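Local structure of GlcNAc Inducible Gene 2, GIG2 (6AKZ) at residues 25-29 with 30-34; 92-96 with 97-101; 448-451 with 452-455. The protein is probably a metal-dependent oxygenase of the DUF1479 family, binding iron in a cupin-type fold and encoded by a gene induced by N-acetylglucosamine. All coordinates share one frame; numbering follows the deposited sequence.

Contact 1 of 3, residues 25-29 with 30-34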
ATOM      1  N   ARG A  25     -26.214  -0.661  -5.529  1.00 29.31           N
ATOM      2  CA  ARG A  25     -25.354  -0.131  -6.618  1.00 29.32           C
ATOM      3  C   ARG A  25     -24.310  -1.114  -7.118  1.00 27.18           C
ATOM      4  O   ARG A  25     -24.072  -1.236  -8.317  1.00 26.10           O
ATOM      5  CB  ARG A  25     -24.646   1.158  -6.190  1.00 33.21           C
ATOM      6  CG  ARG A  25     -24.148   2.015  -7.354  1.00 33.44           C
ATOM      7  CD  ARG A  25     -23.277   3.144  -6.839  1.00 34.24           C
ATOM      8  NE  ARG A  25     -21.966   2.576  -6.602  1.00 39.88           N
ATOM      9  CZ  ARG A  25     -21.164   2.803  -5.557  1.00 37.03           C
ATOM     10  NH1 ARG A  25     -21.498   3.609  -4.574  1.00 33.43           N
ATOM     11  NH2 ARG A  25     -19.981   2.182  -5.518  1.00 34.09           N
ATOM     12  N   LEU A  26     -23.687  -1.825  -6.190  1.00 27.04           N
ATOM     13  CA  LEU A  26     -22.547  -2.714  -6.505  1.00 22.79           C
ATOM     14  C   LEU A  26     -22.871  -4.020  -7.250  1.00 24.89           C
ATOM     15  O   LEU A  26     -22.201  -4.412  -8.155  1.00 22.61           O
ATOM     16  CB  LEU A  26     -21.812  -3.001  -5.198  1.00 21.70           C
ATOM     17  CG  LEU A  26     -21.136  -1.797  -4.532  1.00 24.15           C
ATOM     18  CD1 LEU A  26     -20.622  -2.130  -3.149  1.00 25.17           C
ATOM     19  CD2 LEU A  26     -19.978  -1.252  -5.390  1.00 23.06           C
ATOM     20  N   ILE A  27     -23.965  -4.666  -6.900  1.00 27.00           N
ATOM     21  CA  ILE A  27     -24.314  -5.906  -7.500  1.00 26.92           C
ATOM     22  C   ILE A  27     -25.673  -5.715  -8.180  1.00 31.24           C
ATOM     23  O   ILE A  27     -26.616  -5.349  -7.497  1.00 29.30           O
ATOM     24  CB  ILE A  27     -24.336  -7.021  -6.429  1.00 28.09           C
ATOM     25  CG1 ILE A  27     -22.909  -7.101  -5.789  1.00 28.10           C
ATOM     26  CG2 ILE A  27     -24.732  -8.356  -7.050  1.00 27.41           C
ATOM     27  CD1 ILE A  27     -22.583  -8.416  -5.083  1.00 28.91           C
ATOM     28  N   LYS A  28     -25.704  -5.937  -9.490  1.00 33.82           N
ATOM     29  CA  LYS A  28     -26.923  -5.832 -10.323  1.00 36.68           C
ATOM     30  C   LYS A  28     -27.803  -7.060 -10.094  1.00 38.10           C
ATOM     31  O   LYS A  28     -27.283  -8.169 -10.109  1.00 31.97           O
ATOM     32  CB  LYS A  28     -26.525  -5.838 -11.816  1.00 39.25           C
ATOM     33  CG  LYS A  28     -25.639  -4.691 -12.303  1.00 43.23           C
ATOM     34  CD  LYS A  28     -26.213  -3.321 -11.999  1.00 50.44           C
ATOM     35  CE  LYS A  28     -25.261  -2.181 -12.379  1.00 56.16           C
ATOM     36  NZ  LYS A  28     -24.800  -1.384 -11.198  1.00 57.14           N
ATOM     37  N   SER A  29     -29.137  -6.890  -9.988  1.00 35.88           N
ATOM     38  CA  SER A  29     -30.067  -8.023  -9.740  1.00 35.02           C
ATOM     39  C   SER A  29     -29.869  -9.227 -10.610  1.00 30.24           C
ATOM     40  O   SER A  29     -29.936 -10.369 -10.161  1.00 38.49           O
ATOM     41  CB  SER A  29     -31.527  -7.567  -9.906  1.00 37.42           C
ATOM     42  OG  SER A  29     -31.901  -6.995  -8.683  1.00 41.02           O
ATOM     43  N   GLU A  30     -29.685  -8.966 -11.876  1.00 30.49           N
ATOM     44  CA  GLU A  30     -29.327 -10.013 -12.877  1.00 38.14           C
ATOM     45  C   GLU A  30     -28.023 -10.782 -12.617  1.00 35.76           C
ATOM     46  O   GLU A  30     -27.753 -11.817 -13.258  1.00 34.90           O
ATOM     47  CB  GLU A  30     -29.212  -9.398 -14.280  1.00 39.25           C
ATOM     48  CG  GLU A  30     -28.343  -8.153 -14.349  1.00 44.68           C
ATOM     49  CD  GLU A  30     -29.103  -6.861 -14.088  1.00 50.49           C
ATOM     50  OE1 GLU A  30     -30.003  -6.841 -13.212  1.00 60.40           O
ATOM     51  OE2 GLU A  30     -28.777  -5.844 -14.732  1.00 63.00           O
ATOM     52  N   ASN A  31     -27.164 -10.250 -11.756  1.00 37.46           N
ATOM     53  CA  ASN A  31     -25.912 -10.955 -11.436  1.00 36.05           C
ATOM     54  C   ASN A  31     -25.912 -11.679 -10.082  1.00 35.27           C
ATOM     55  O   ASN A  31     -24.920 -12.360  -9.761  1.00 30.13           O
ATOM     56  CB  ASN A  31     -24.748  -9.973 -11.549  1.00 34.28           C
ATOM     57  CG  ASN A  31     -24.449  -9.547 -12.993  1.00 35.97           C
ATOM     58  OD1 ASN A  31     -24.640 -10.291 -13.965  1.00 40.56           O
ATOM     59  ND2 ASN A  31     -23.952  -8.331 -13.124  1.00 31.27           N
ATOM     60  N   VAL A  32     -27.019 -11.602  -9.330  1.00 32.00           N
ATOM     61  CA  VAL A  32     -27.078 -12.133  -7.994  1.00 33.20           C
ATOM     62  C   VAL A  32     -26.844 -13.633  -7.945  1.00 35.04           C
ATOM     63  O   VAL A  32     -26.163 -14.109  -7.025  1.00 36.71           O
ATOM     64  CB  VAL A  32     -28.409 -11.756  -7.286  1.00 36.35           C
ATOM     65  CG1 VAL A  32     -28.692 -12.645  -6.091  1.00 37.76           C
ATOM     66  CG2 VAL A  32     -28.378 -10.282  -6.876  1.00 36.67           C
ATOM     67  N   LYS A  33     -27.369 -14.368  -8.925  1.00 31.09           N
ATOM     68  CA  LYS A  33     -27.218 -15.817  -8.938  1.00 32.70           C
ATOM     69  C   LYS A  33     -25.778 -16.206  -9.185  1.00 30.51           C
ATOM     70  O   LYS A  33     -25.249 -17.019  -8.486  1.00 29.88           O
ATOM     71  CB  LYS A  33     -28.115 -16.486  -9.984  1.00 36.12           C
ATOM     72  CG  LYS A  33     -29.573 -16.568  -9.561  1.00 40.19           C
ATOM     73  CD  LYS A  33     -30.345 -17.575 -10.416  1.00 40.38           C
ATOM     74  CE  LYS A  33     -31.805 -17.171 -10.637  1.00 44.76           C
ATOM     75  NZ  LYS A  33     -32.516 -16.972  -9.336  1.00 46.74           N
ATOM     76  N   GLN A  34     -25.205 -15.651 -10.248  1.00 31.97           N
ATOM     77  CA  GLN A  34     -23.777 -15.746 -10.595  1.00 29.82           C
ATOM     78  C   GLN A  34     -22.795 -15.348  -9.473  1.00 24.72           C
ATOM     79  O   GLN A  34     -21.763 -16.007  -9.322  1.00 23.33           O
ATOM     80  CB  GLN A  34     -23.505 -14.836 -11.787  1.00 36.37           C
ATOM     81  CG  GLN A  34     -23.815 -15.460 -13.145  1.00 46.44           C
ATOM     82  CD  GLN A  34     -23.799 -14.422 -14.271  1.00 54.26           C
ATOM     83  OE1 GLN A  34     -23.784 -13.205 -14.038  1.00 62.18           O
ATOM     84  NE2 GLN A  34     -23.775 -14.908 -15.501  1.00 61.43           N
TER
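The Glu30 carboxylate has the Lys28 side chain over one face: Lys28 CB stands above Glu30 CD at 3.6 Å, almost perpendicular to the carboxylate plane. Ser29 N lies on this same face. Glu30 reaches back because its CG sits between the backbone N and the carbonyl carbon (chi1 50°) and the chain bends at chi2. The flat peptide groups of the turn are also approached from above. Asn31 N bonds to Lys28 O at 2.7 Å, 41° out of that carbonyl's plane. Val32 N bonds to Ser29 O at 3.3 Å, 66° out of the Ser29 plane. These i to i+3 bonds turn the chain between helices 18-26 and 32-56. On the buried side Ile27 CG2 meets Val32 CG2 at 4.1 Å, the side chains crossing at about a right angle. Phe214 and Phe290 back Ile27, while Ile305 and Leu307 back Val32. Lys28, bent at chi2 and chi4, turns to the preceding helix end, where its NZ makes a weak hydrogen bond to Arg25 O at 3.0 Å. With Lys28 NZ 6.9 Å from Glu30 OE2, the attraction between the charges is probably modest, and the turn probably relies more on its backbone bonds and one apolar pair.

Contact 2 of 3, residues 92-96 with 97-101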
ATOM      1  N   ASN A  92      19.587  -8.344  -0.555  1.00 15.53           N
ATOM      2  CA  ASN A  92      20.874  -7.834  -0.921  1.00 15.55           C
ATOM      3  C   ASN A  92      20.779  -6.614  -1.852  1.00 15.63           C
ATOM      4  O   ASN A  92      21.565  -6.416  -2.772  1.00 16.20           O
ATOM      5  CB  ASN A  92      21.769  -8.947  -1.551  1.00 19.71           C
ATOM      6  CG  ASN A  92      22.071 -10.121  -0.598  1.00 20.58           C
ATOM      7  OD1 ASN A  92      22.474  -9.949   0.537  1.00 27.78           O
ATOM      8  ND2 ASN A  92      21.984 -11.295  -1.106  1.00 26.08           N
ATOM      9  N   VAL A  93      19.767  -5.804  -1.637  1.00 15.63           N
ATOM     10  CA  VAL A  93      19.621  -4.539  -2.363  1.00 15.66           C
ATOM     11  C   VAL A  93      20.693  -3.543  -1.906  1.00 16.48           C
ATOM     12  O   VAL A  93      21.225  -2.803  -2.719  1.00 17.90           O
ATOM     13  CB  VAL A  93      18.262  -3.925  -2.079  1.00 15.51           C
ATOM     14  CG1 VAL A  93      18.162  -2.590  -2.864  1.00 14.55           C
ATOM     15  CG2 VAL A  93      17.175  -4.956  -2.482  1.00 14.63           C
ATOM     16  N   ILE A  94      20.989  -3.520  -0.620  1.00 15.39           N
ATOM     17  CA  ILE A  94      21.967  -2.583  -0.049  1.00 15.65           C
ATOM     18  C   ILE A  94      22.965  -3.373   0.783  1.00 17.64           C
ATOM     19  O   ILE A  94      22.569  -4.248   1.550  1.00 16.21           O
ATOM     20  CB  ILE A  94      21.300  -1.536   0.853  1.00 14.35           C
ATOM     21  CG1 ILE A  94      20.161  -0.783   0.166  1.00 14.36           C
ATOM     22  CG2 ILE A  94      22.328  -0.526   1.408  1.00 15.11           C
ATOM     23  CD1 ILE A  94      20.570   0.024  -0.985  1.00 15.94           C
ATOM     24  N   ASP A  95      24.255  -3.050   0.618  1.00 18.79           N
ATOM     25  CA  ASP A  95      25.321  -3.629   1.480  1.00 21.95           C
ATOM     26  C   ASP A  95      25.061  -3.435   2.957  1.00 18.53           C
ATOM     27  O   ASP A  95      24.675  -2.355   3.388  1.00 16.40           O
ATOM     28  CB  ASP A  95      26.691  -2.976   1.172  1.00 26.15           C
ATOM     29  CG  ASP A  95      27.226  -3.332  -0.182  1.00 37.42           C
ATOM     30  OD1 ASP A  95      27.047  -4.499  -0.633  1.00 50.72           O
ATOM     31  OD2 ASP A  95      27.849  -2.445  -0.830  1.00 49.73           O
ATOM     32  N   VAL A  96      25.471  -4.410   3.758  1.00 18.87           N
ATOM     33  CA  VAL A  96      25.294  -4.350   5.194  1.00 21.23           C
ATOM     34  C   VAL A  96      26.047  -3.193   5.794  1.00 20.32           C
ATOM     35  O   VAL A  96      25.558  -2.525   6.706  1.00 18.89           O
ATOM     36  CB  VAL A  96      25.741  -5.660   5.866  1.00 25.82           C
ATOM     37  CG1 VAL A  96      25.826  -5.512   7.381  1.00 29.89           C
ATOM     38  CG2 VAL A  96      24.812  -6.805   5.453  1.00 30.69           C
ATOM     39  N   ASP A  97      27.242  -2.901   5.316  1.00 20.69           N
ATOM     40  CA  ASP A  97      27.944  -1.794   5.928  1.00 22.39           C
ATOM     41  C   ASP A  97      27.234  -0.459   5.773  1.00 19.42           C
ATOM     42  O   ASP A  97      27.235   0.401   6.677  1.00 17.76           O
ATOM     43  CB  ASP A  97      29.389  -1.696   5.393  1.00 25.36           C
ATOM     44  CG  ASP A  97      30.304  -2.801   5.966  1.00 34.84           C
ATOM     45  OD1 ASP A  97      29.993  -3.438   7.017  1.00 38.56           O
ATOM     46  OD2 ASP A  97      31.343  -3.050   5.327  1.00 41.93           O
ATOM     47  N   ARG A  98      26.666  -0.248   4.604  1.00 18.27           N
ATOM     48  CA  ARG A  98      25.879   0.939   4.361  1.00 17.71           C
ATOM     49  C   ARG A  98      24.609   1.051   5.201  1.00 15.84           C
ATOM     50  O   ARG A  98      24.222   2.109   5.726  1.00 15.82           O
ATOM     51  CB  ARG A  98      25.517   0.953   2.871  1.00 19.01           C
ATOM     52  CG  ARG A  98      24.705   2.145   2.445  1.00 21.10           C
ATOM     53  CD  ARG A  98      25.214   3.486   2.872  1.00 25.17           C
ATOM     54  NE  ARG A  98      26.541   3.744   2.335  1.00 30.24           N
ATOM     55  CZ  ARG A  98      27.253   4.856   2.583  1.00 35.84           C
ATOM     56  NH1 ARG A  98      26.773   5.809   3.375  1.00 37.37           N
ATOM     57  NH2 ARG A  98      28.466   5.021   2.028  1.00 43.03           N
ATOM     58  N   ILE A  99      23.953  -0.060   5.351  1.00 14.41           N
ATOM     59  CA  ILE A  99      22.812  -0.164   6.247  1.00 13.60           C
ATOM     60  C   ILE A  99      23.139   0.206   7.675  1.00 14.52           C
ATOM     61  O   ILE A  99      22.391   0.946   8.328  1.00 12.93           O
ATOM     62  CB  ILE A  99      22.190  -1.579   6.219  1.00 14.18           C
ATOM     63  CG1 ILE A  99      21.551  -1.846   4.902  1.00 12.84           C
ATOM     64  CG2 ILE A  99      21.186  -1.773   7.352  1.00 13.62           C
ATOM     65  CD1 ILE A  99      20.298  -1.086   4.579  1.00 13.47           C
ATOM     66  N   ASP A 100      24.280  -0.278   8.163  1.00 15.26           N
ATOM     67  CA  ASP A 100      24.721   0.015   9.525  1.00 15.69           C
ATOM     68  C   ASP A 100      24.974   1.510   9.736  1.00 16.92           C
ATOM     69  O   ASP A 100      24.593   2.070  10.763  1.00 18.33           O
ATOM     70  CB  ASP A 100      25.983  -0.782   9.863  1.00 16.73           C
ATOM     71  CG  ASP A 100      25.766  -2.281   9.773  1.00 18.97           C
ATOM     72  OD1 ASP A 100      24.632  -2.700   9.457  1.00 18.69           O
ATOM     73  OD2 ASP A 100      26.728  -3.038  10.017  1.00 22.77           O
ATOM     74  N   ILE A 101      25.608   2.154   8.758  1.00 19.14           N
ATOM     75  CA  ILE A 101      25.871   3.569   8.832  1.00 20.56           C
ATOM     76  C   ILE A 101      24.534   4.323   8.878  1.00 19.42           C
ATOM     77  O   ILE A 101      24.337   5.217   9.685  1.00 18.65           O
ATOM     78  CB  ILE A 101      26.747   3.957   7.605  1.00 22.59           C
ATOM     79  CG1 ILE A 101      28.168   3.430   7.774  1.00 23.69           C
ATOM     80  CG2 ILE A 101      26.749   5.461   7.406  1.00 23.58           C
ATOM     81  CD1 ILE A 101      28.928   3.302   6.455  1.00 25.49           C
TER
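Ile94 CG2 touches two side chains of the first helical turn, Arg98 CG at 3.7 Å and Ile99 CD1 at 3.8 Å. Ile99 crosses Ile94 at about a right angle, and Arg98 brings only its aliphatic stem: CG is anti to the backbone N (chi1 -179°), which lays it against the methyl, and the chain then bends at chi2 and chi3. Ile99 CG1 also packs on Asp95 O, 3.5 Å away. Ile99 N donates to that carbonyl at 3.1 Å, and Asp100 N donates to Val96 O at 3.0 Å; both donors lie nearly along the C=O axis. The second carbonyl is crowded, since Val96 O lies beneath one face of the Asp100 carboxylate, 2.9 Å from Asp100 OD1. Both are acceptors, so this proximity is not a bond; the salt bridge from Lys343 NZ to Asp100 OD1 probably offsets the repulsion. Lys343 also touches Val96 and Ile99. Further out, Ile94 shares backbone hydrogen bonds with Gly344, and Leu260 of strand 256-261 packs on both isoleucines, while His142 and Met145 touch Ile94. Asp95 occupies the N-cap but makes no side-chain capping bond. The Ile94-Ile99 pair, joining the residue before the N-cap to the fourth helical residue, is a hydrophobic staple, here without a capping box, where the loop after strand 87-91 enters helix 96-112.

Contact 3 of 3, residues 448-451 with 452-455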
ATOM      1  N   ALA A 448       2.484  11.750 -20.842  1.00 15.51           N
ATOM      2  CA  ALA A 448       2.785  13.164 -21.157  1.00 15.90           C
ATOM      3  C   ALA A 448       1.847  14.132 -20.447  1.00 13.65           C
ATOM      4  O   ALA A 448       2.283  15.162 -19.880  1.00 14.12           O
ATOM      5  CB  ALA A 448       2.764  13.447 -22.646  1.00 16.60           C
ATOM      6  N   LYS A 449       0.573  13.815 -20.393  1.00 14.00           N
ATOM      7  CA  LYS A 449      -0.369  14.709 -19.800  1.00 14.28           C
ATOM      8  C   LYS A 449      -0.155  14.856 -18.298  1.00 15.52           C
ATOM      9  O   LYS A 449      -0.213  15.977 -17.766  1.00 13.48           O
ATOM     10  CB  LYS A 449      -1.777  14.269 -20.088  1.00 17.67           C
ATOM     11  CG  LYS A 449      -2.146  14.349 -21.583  1.00 19.04           C
ATOM     12  CD  LYS A 449      -3.468  13.613 -21.780  1.00 23.26           C
ATOM     13  CE  LYS A 449      -3.868  13.647 -23.251  1.00 25.55           C
ATOM     14  NZ  LYS A 449      -4.875  12.626 -23.556  1.00 26.63           N
ATOM     15  N   ILE A 450       0.075  13.732 -17.592  1.00 13.79           N
ATOM     16  CA  ILE A 450       0.265  13.863 -16.111  1.00 13.23           C
ATOM     17  C   ILE A 450       1.522  14.663 -15.781  1.00 13.54           C
ATOM     18  O   ILE A 450       1.555  15.437 -14.800  1.00 14.09           O
ATOM     19  CB  ILE A 450       0.143  12.501 -15.394  1.00 13.64           C
ATOM     20  CG1 ILE A 450      -0.034  12.696 -13.895  1.00 13.80           C
ATOM     21  CG2 ILE A 450       1.395  11.620 -15.738  1.00 13.98           C
ATOM     22  CD1 ILE A 450      -1.237  13.527 -13.482  1.00 14.49           C
ATOM     23  N   ARG A 451       2.562  14.514 -16.585  1.00 12.56           N
ATOM     24  CA  ARG A 451       3.740  15.267 -16.382  1.00 13.05           C
ATOM     25  C   ARG A 451       3.458  16.746 -16.555  1.00 13.17           C
ATOM     26  O   ARG A 451       3.903  17.545 -15.760  1.00 14.57           O
ATOM     27  CB  ARG A 451       4.875  14.802 -17.270  1.00 14.27           C
ATOM     28  CG  ARG A 451       5.473  13.500 -16.879  1.00 14.82           C
ATOM     29  CD  ARG A 451       6.656  13.121 -17.736  1.00 16.70           C
ATOM     30  NE  ARG A 451       7.073  11.748 -17.433  1.00 14.28           N
ATOM     31  CZ  ARG A 451       8.216  11.187 -17.751  1.00 17.52           C
ATOM     32  NH1 ARG A 451       9.144  11.834 -18.466  1.00 19.34           N
ATOM     33  NH2 ARG A 451       8.427   9.909 -17.367  1.00 19.57           N
ATOM     34  N   SER A 452       2.711  17.110 -17.580  1.00 12.31           N
ATOM     35  CA  SER A 452       2.348  18.497 -17.766  1.00 14.50           C
ATOM     36  C   SER A 452       1.528  19.051 -16.610  1.00 13.55           C
ATOM     37  O   SER A 452       1.770  20.193 -16.136  1.00 14.38           O
ATOM     38  CB  SER A 452       1.617  18.699 -19.095  1.00 14.41           C
ATOM     39  OG  SER A 452       1.183  20.075 -19.187  1.00 14.64           O
ATOM     40  N   ILE A 453       0.546  18.277 -16.169  1.00 14.83           N
ATOM     41  CA  ILE A 453      -0.331  18.715 -15.073  1.00 15.40           C
ATOM     42  C   ILE A 453       0.514  18.925 -13.788  1.00 17.36           C
ATOM     43  O   ILE A 453       0.370  19.963 -13.088  1.00 16.34           O
ATOM     44  CB  ILE A 453      -1.424  17.708 -14.879  1.00 15.82           C
ATOM     45  CG1 ILE A 453      -2.398  17.770 -16.077  1.00 15.64           C
ATOM     46  CG2 ILE A 453      -2.142  17.916 -13.525  1.00 16.92           C
ATOM     47  CD1 ILE A 453      -3.295  16.540 -16.193  1.00 15.12           C
ATOM     48  N   ALA A 454       1.442  18.005 -13.511  1.00 14.81           N
ATOM     49  CA  ALA A 454       2.347  18.224 -12.381  1.00 16.16           C
ATOM     50  C   ALA A 454       3.180  19.501 -12.487  1.00 16.26           C
ATOM     51  O   ALA A 454       3.272  20.281 -11.529  1.00 14.65           O
ATOM     52  CB  ALA A 454       3.280  17.048 -12.161  1.00 17.22           C
ATOM     53  N   ASN A 455       3.760  19.703 -13.637  1.00 15.67           N
ATOM     54  CA  ASN A 455       4.496  20.911 -13.896  1.00 15.79           C
ATOM     55  C   ASN A 455       3.678  22.174 -13.714  1.00 16.47           C
ATOM     56  O   ASN A 455       4.193  23.139 -13.100  1.00 16.91           O
ATOM     57  CB  ASN A 455       5.091  20.837 -15.273  1.00 17.24           C
ATOM     58  CG  ASN A 455       6.249  19.855 -15.370  1.00 19.34           C
ATOM     59  OD1 ASN A 455       6.756  19.278 -14.384  1.00 18.21           O
ATOM     60  ND2 ASN A 455       6.696  19.680 -16.561  1.00 19.10           N
TER
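Four consecutive i to i+4 backbone bonds join 448-451 to 452-455, from Ser452 N to Ala448 O at 3.0 Å through Asn455 N to Arg451 O at 3.0 Å, all with N-H...O angles between 162° and 170°. Above this regular backbone the side chains of the later turn mostly meet carbonyl oxygens of the earlier one. Ile453 has CG1 anti to its own carbonyl carbon (chi1 -70°), which carries CG1 to 3.3 Å and CD1 to 3.5 Å from Lys449 O. The Asn455 amide lies with a face over Arg451 O: CG is 3.3 Å from that oxygen, and OD1 and ND2 are equally far from it. Its OD1 accepts from Phe437 N, a bond that helps fix the rotation of the amide. Direct side-chain packing is looser, Ile450 CD1 approaching Ile453 CB at 4.4 Å. The polar ends find partners outside these two segments: Arg451, extended from CG to NE, forms a salt bridge through NE with Asp167 and donates from NH1 to Glu438 O, while Lys449 NZ reaches Glu162 O and Ser452 OG pairs with Gln456 NE2. The buried Ile450 and Ala454, one turn apart, both rest on Ile382 of helix 382-394, and Ala454 also touches Leu385. This division into an apolar stripe and polar flanks is that of an amphipathic alpha-helix, here helix 445-460 packed against helix 382-394.

How the contacts relate
Contact 1 is a surface contact, contacts 2 and 3 partly buried; none lies at the iron site. Contacts 1 and 2 sit on opposite sides of the chain's centre. Nearest atoms are about 37 Å (1 and 2), 23 Å (1 and 3) and 21 Å (2 and 3) apart, so no two touch. They share no secondary-structure element. Contact 1 links two helices by i to i+3 turns, contact 2 starts a helix beside the main sheet, and contact 3 lies within one helix. Donors lie well above the carbonyl planes at 25-34, but i to i+4 bonds form at 92-101 and 448-455. Asp100 in contact 2 and Arg451 in contact 3 form salt bridges to residues far along the chain.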